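Local structure of contact-dependent inhibitor I (5I4Q) at residues A62-L65 / E69-P72; G73-D78 / L102-A107. The protein is an immunity protein of a contact-dependent inhibition system and probably protects the cell by binding and neutralising the CdiA toxin. All coordinates share one frame; numbering follows the deposited sequence.

The chain opens with helix 4-40, turns into helix 44-66, and reaches contact 1 (62-65 with 69-72), which closes a short loop: the connection just beyond that helix folds back on its last turns. Contact 2 begins at the next residue, at the start of helix 74-82, and closes a longer loop that holds helix 88-99 and returns with the C-terminal tail. The two loops run in series, neither nesting nor crossing, and their centres lie about 15 Å apart. They adjoin through a weak hydrogen bond from Lys71 to Gln77. Both also lean on helix 4-40, so the connection, helix 74-82 and the tail are tied to one long support.

Contact 1 of 2, residues A62-L65 / E69-P72; sequences ATML and EYKP
The Tyr70 ring meets the selenium of Met64, a selenomethionine here, at a slant: SE lies 5.2 Å from the ring centroid and 61° off the ring normal, a Met-aromatic contact in which CD1 is the ring atom nearest to SE, at 4.0 Å. Tyr14 of a second copy of the protein packs edge-to-face with the same ring, and Ile21 and Leu25 of helix 4-40 also touch Tyr70. The pyrrolidine ring of Pro72 receives the end of Met64, whose CE comes 3.6 Å from Pro72 CG. A bend at the third torsion (chi3 78°) turns this methyl group out of an otherwise extended chain and toward the proline, while higher up Met64 CG rests 3.7 Å from Tyr70 CB. Leu65 crosses Pro72 at about a right angle, CD1 reaching 4.2 Å from CD of the proline.

The backbone supplies the polar closure at this helix C terminus. Glu69 has positive phi, the first residue to leave helical geometry, and the chain then doubles back so that Tyr70 N donates to Met64 O, six residues earlier, at 3.1 Å and with an N-H...O angle of 159°. Beside it, Glu69 CA sits 3.1 Å from Leu65 O in a CA-H...O contact.

Backbone polar contacts and side-chain packing thus occur side by side: Met64 and Leu65 pack on Pro72, and Met64 also meets the Tyr70 ring. The carboxylate of Glu69 takes no part in this packing and instead forms a salt bridge with a basic side chain of another protein chain.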
loop_
_atom_site.group_PDB
_atom_site.type_symbol
_atom_site.label_atom_id
_atom_site.label_comp_id
_atom_site.label_asym_id
_atom_site.label_seq_id
_atom_site.Cartn_x
_atom_site.Cartn_y
_atom_site.Cartn_z
ATOM N N ALA B 62 -15.411 -4.424 -5.011
ATOM C CA ALA B 62 -14.930 -5.726 -5.456
ATOM C C ALA B 62 -13.741 -5.601 -6.428
ATOM O O ALA B 62 -12.801 -6.391 -6.355
ATOM C CB ALA B 62 -16.087 -6.470 -6.091
ATOM N N THR B 63 -13.765 -4.591 -7.305
ATOM C CA THR B 63 -12.671 -4.342 -8.203
ATOM C C THR B 63 -11.437 -3.983 -7.384
ATOM O O THR B 63 -10.298 -4.405 -7.670
ATOM C CB THR B 63 -13.034 -3.249 -9.230
ATOM O OG1 THR B 63 -14.190 -3.651 -9.963
ATOM C CG2 THR B 63 -11.939 -3.032 -10.226
HETATM N N MSE B 64 -11.634 -3.196 -6.346
HETATM C CA MSE B 64 -10.517 -2.871 -5.494
HETATM C C MSE B 64 -9.882 -4.112 -4.894
HETATM O O MSE B 64 -8.671 -4.212 -4.809
HETATM C CB MSE B 64 -11.063 -2.021 -4.375
HETATM C CG MSE B 64 -10.036 -1.878 -3.264
HETATM SE SE MSE B 64 -10.914 -0.966 -1.733
HETATM C CE MSE B 64 -11.908 -2.543 -1.038
ATOM N N LEU B 65 -10.706 -5.032 -4.406
ATOM C CA LEU B 65 -10.224 -6.226 -3.709
ATOM C C LEU B 65 -9.498 -7.186 -4.692
ATOM O O LEU B 65 -8.405 -7.685 -4.417
ATOM C CB LEU B 65 -11.415 -6.935 -3.030
ATOM C CG LEU B 65 -11.100 -8.232 -2.276
ATOM C CD1 LEU B 65 -10.012 -7.961 -1.248
ATOM C CD2 LEU B 65 -12.365 -8.810 -1.613
ATOM N N GLU B 69 -5.995 -5.618 -5.411
ATOM C CA GLU B 69 -5.569 -6.342 -4.211
ATOM C C GLU B 69 -5.394 -5.477 -2.984
ATOM O O GLU B 69 -4.483 -5.679 -2.204
ATOM C CB GLU B 69 -4.351 -7.231 -4.516
ATOM C CG GLU B 69 -4.799 -8.366 -5.460
ATOM C CD GLU B 69 -3.674 -9.337 -5.779
ATOM O OE1 GLU B 69 -2.759 -8.949 -6.508
ATOM O OE2 GLU B 69 -3.702 -10.484 -5.267
ATOM N N TYR B 70 -6.258 -4.481 -2.839
ATOM C CA TYR B 70 -6.303 -3.738 -1.597
ATOM C C TYR B 70 -7.298 -4.443 -0.706
ATOM O O TYR B 70 -8.473 -4.553 -1.030
ATOM C CB TYR B 70 -6.619 -2.258 -1.780
ATOM C CG TYR B 70 -6.516 -1.524 -0.432
ATOM C CD1 TYR B 70 -7.573 -1.539 0.483
ATOM C CD2 TYR B 70 -5.342 -0.882 -0.064
ATOM C CE1 TYR B 70 -7.451 -0.909 1.708
ATOM C CE2 TYR B 70 -5.218 -0.258 1.173
ATOM C CZ TYR B 70 -6.275 -0.275 2.044
ATOM O OH TYR B 70 -6.132 0.294 3.233
ATOM N N LYS B 71 -6.829 -4.914 0.438
ATOM C CA LYS B 71 -7.668 -5.652 1.387
ATOM C C LYS B 71 -8.209 -4.644 2.423
ATOM O O LYS B 71 -7.447 -4.043 3.138
ATOM C CB LYS B 71 -6.834 -6.768 2.036
ATOM C CG LYS B 71 -7.635 -7.688 2.955
ATOM C CD LYS B 71 -6.749 -8.710 3.687
ATOM C CE LYS B 71 -7.541 -9.666 4.607
ATOM N NZ LYS B 71 -7.988 -9.072 5.911
ATOM N N PRO B 72 -9.533 -4.393 2.452
ATOM C CA PRO B 72 -10.087 -3.391 3.353
ATOM C C PRO B 72 -10.407 -3.955 4.756
ATOM O O PRO B 72 -10.184 -5.123 4.995
ATOM C CB PRO B 72 -11.381 -2.991 2.616
ATOM C CG PRO B 72 -11.852 -4.282 2.059
ATOM C CD PRO B 72 -10.572 -4.953 1.595
#

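Contact 2 of 2, residues G73-D78 / L102-A107; sequences GKRIQD and LAWPEA
Trp104 NE1 donates to the backbone oxygen of Arg75, a weak bond 3.3 Å long with an N-H...O angle of 151°; Arg75 O lies at the indole edge, in the plane of the ring. The same two residues also form a cation-pi stack, so one arginine meets the tryptophan twice, by its carbonyl at the edge and by its guanidinium on a face. The evidence for stacking is direct: Arg75 CZ stands 4.0 Å from the centroid of the five-membered ring, and the two planes are inclined by only 18°. Two nitrogens spread over the indole, NH2 of Arg75 3.7 Å from Trp104 CG and NH1 of Arg75 3.8 Å from CE3.

An extended run from CG to NE carries the guanidinium along the ring, and its aliphatic root packs as well, Arg75 CG being 3.5 Å from Trp104 NE1. NH1 has a further hold in a salt bridge to Glu29 of helix 4-40, which probably helps to fix the group flat and to balance its charge.

The contact thereby fastens the C-terminal tail to the first turn of helix 74-82, whose N-cap is Gly73. Nearby on that helix, Lys74, Gln77 and Asp78 pack against the CdiA chain. The indole is sandwiched: on the face opposite the Arg75 guanidinium, Pro105 CD sits over the Trp104 ring, offset toward the rim.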
loop_
_atom_site.group_PDB
_atom_site.type_symbol
_atom_site.label_atom_id
_atom_site.label_comp_id
_atom_site.label_asym_id
_atom_site.label_seq_id
_atom_site.Cartn_x
_atom_site.Cartn_y
_atom_site.Cartn_z
ATOM N N GLY B 73 -10.960 -3.128 5.650
ATOM C CA GLY B 73 -11.439 -3.590 6.956
ATOM C C GLY B 73 -12.560 -4.615 6.848
ATOM O O GLY B 73 -13.314 -4.596 5.910
ATOM N N LYS B 74 -12.663 -5.497 7.839
ATOM C CA LYS B 74 -13.669 -6.574 7.912
ATOM C C LYS B 74 -15.074 -6.150 7.513
ATOM O O LYS B 74 -15.765 -6.876 6.823
ATOM C CB LYS B 74 -13.701 -7.140 9.339
ATOM C CG LYS B 74 -14.643 -8.322 9.574
ATOM C CD LYS B 74 -14.075 -9.664 9.104
ATOM C CE LYS B 74 -15.143 -10.771 9.089
ATOM N NZ LYS B 74 -15.643 -11.170 10.439
ATOM N N ARG B 75 -15.489 -4.979 7.945
ATOM C CA ARG B 75 -16.794 -4.477 7.606
ATOM C C ARG B 75 -17.058 -4.388 6.112
ATOM O O ARG B 75 -18.090 -4.885 5.612
ATOM C CB ARG B 75 -17.017 -3.111 8.251
ATOM C CG ARG B 75 -18.442 -2.926 8.726
ATOM C CD ARG B 75 -18.580 -1.713 9.625
ATOM N NE ARG B 75 -19.990 -1.567 9.974
ATOM C CZ ARG B 75 -20.778 -0.559 9.619
ATOM N NH1 ARG B 75 -20.311 0.468 8.917
ATOM N NH2 ARG B 75 -22.048 -0.570 9.996
ATOM N N ILE B 76 -16.145 -3.712 5.424
ATOM C CA ILE B 76 -16.183 -3.597 3.970
ATOM C C ILE B 76 -15.972 -4.977 3.289
ATOM O O ILE B 76 -16.609 -5.247 2.315
ATOM C CB ILE B 76 -15.099 -2.628 3.492
ATOM C CG1 ILE B 76 -15.335 -1.226 4.065
ATOM C CG2 ILE B 76 -14.998 -2.597 1.973
ATOM C CD1 ILE B 76 -16.422 -0.467 3.330
ATOM N N GLN B 77 -15.108 -5.840 3.802
ATOM C CA GLN B 77 -14.983 -7.206 3.280
ATOM C C GLN B 77 -16.277 -8.000 3.351
ATOM O O GLN B 77 -16.651 -8.655 2.404
ATOM C CB GLN B 77 -13.921 -7.999 3.995
ATOM C CG GLN B 77 -12.652 -8.221 3.205
ATOM C CD GLN B 77 -11.510 -8.713 4.097
ATOM O OE1 GLN B 77 -10.972 -7.958 4.923
ATOM N NE2 GLN B 77 -11.137 -9.971 3.938
ATOM N N ASP B 78 -16.961 -7.934 4.477
ATOM C CA ASP B 78 -18.258 -8.564 4.624
ATOM C C ASP B 78 -19.265 -7.977 3.684
ATOM O O ASP B 78 -20.009 -8.724 3.049
ATOM C CB ASP B 78 -18.775 -8.450 6.052
ATOM C CG ASP B 78 -17.983 -9.309 7.025
ATOM O OD1 ASP B 78 -17.270 -10.272 6.602
ATOM O OD2 ASP B 78 -18.058 -9.011 8.229
ATOM N N LEU B 102 -32.358 -3.656 9.387
ATOM C CA LEU B 102 -30.951 -4.009 9.192
ATOM C C LEU B 102 -30.193 -2.801 8.603
ATOM O O LEU B 102 -30.574 -2.274 7.542
ATOM C CB LEU B 102 -30.799 -5.266 8.321
ATOM C CG LEU B 102 -29.351 -5.791 8.142
ATOM C CD1 LEU B 102 -28.821 -6.319 9.470
ATOM C CD2 LEU B 102 -29.226 -6.874 7.078
ATOM N N ALA B 103 -29.126 -2.383 9.307
ATOM C CA ALA B 103 -28.359 -1.172 8.976
ATOM C C ALA B 103 -27.127 -1.439 8.094
ATOM O O ALA B 103 -26.583 -0.521 7.488
ATOM C CB ALA B 103 -27.929 -0.463 10.263
ATOM N N TRP B 104 -26.687 -2.686 8.034
ATOM C CA TRP B 104 -25.499 -3.065 7.277
ATOM C C TRP B 104 -25.663 -4.537 6.882
ATOM O O TRP B 104 -26.157 -5.314 7.658
ATOM C CB TRP B 104 -24.261 -2.886 8.154
ATOM C CG TRP B 104 -22.989 -2.981 7.407
ATOM C CD1 TRP B 104 -22.165 -4.053 7.345
ATOM C CD2 TRP B 104 -22.383 -1.962 6.598
ATOM N NE1 TRP B 104 -21.087 -3.785 6.537
ATOM C CE2 TRP B 104 -21.190 -2.504 6.068
ATOM C CE3 TRP B 104 -22.729 -0.647 6.266
ATOM C CZ2 TRP B 104 -20.329 -1.770 5.237
ATOM C CZ3 TRP B 104 -21.883 0.074 5.419
ATOM C CH2 TRP B 104 -20.687 -0.489 4.934
ATOM N N PRO B 105 -25.248 -4.936 5.693
ATOM C CA PRO B 105 -25.393 -6.348 5.318
ATOM C C PRO B 105 -24.707 -7.380 6.224
ATOM O O PRO B 105 -23.586 -7.196 6.662
ATOM C CB PRO B 105 -24.770 -6.404 3.935
ATOM C CG PRO B 105 -24.885 -5.035 3.419
ATOM C CD PRO B 105 -24.759 -4.118 4.583
ATOM N N GLU B 106 -25.421 -8.464 6.480
ATOM C CA GLU B 106 -24.920 -9.591 7.253
ATOM C C GLU B 106 -25.948 -10.700 7.138
ATOM O O GLU B 106 -27.104 -10.460 6.825
ATOM C CB GLU B 106 -24.696 -9.211 8.702
ATOM C CG GLU B 106 -25.744 -8.258 9.218
ATOM C CD GLU B 106 -25.872 -8.276 10.723
ATOM O OE1 GLU B 106 -25.239 -7.413 11.373
ATOM O OE2 GLU B 106 -26.610 -9.148 11.239
ATOM N N ALA B 107 -25.525 -11.925 7.385
ATOM C CA ALA B 107 -26.415 -13.096 7.199
ATOM C C ALA B 107 -27.425 -13.204 8.332
ATOM O O ALA B 107 -27.066 -12.987 9.504
ATOM C CB ALA B 107 -25.590 -14.370 7.115
#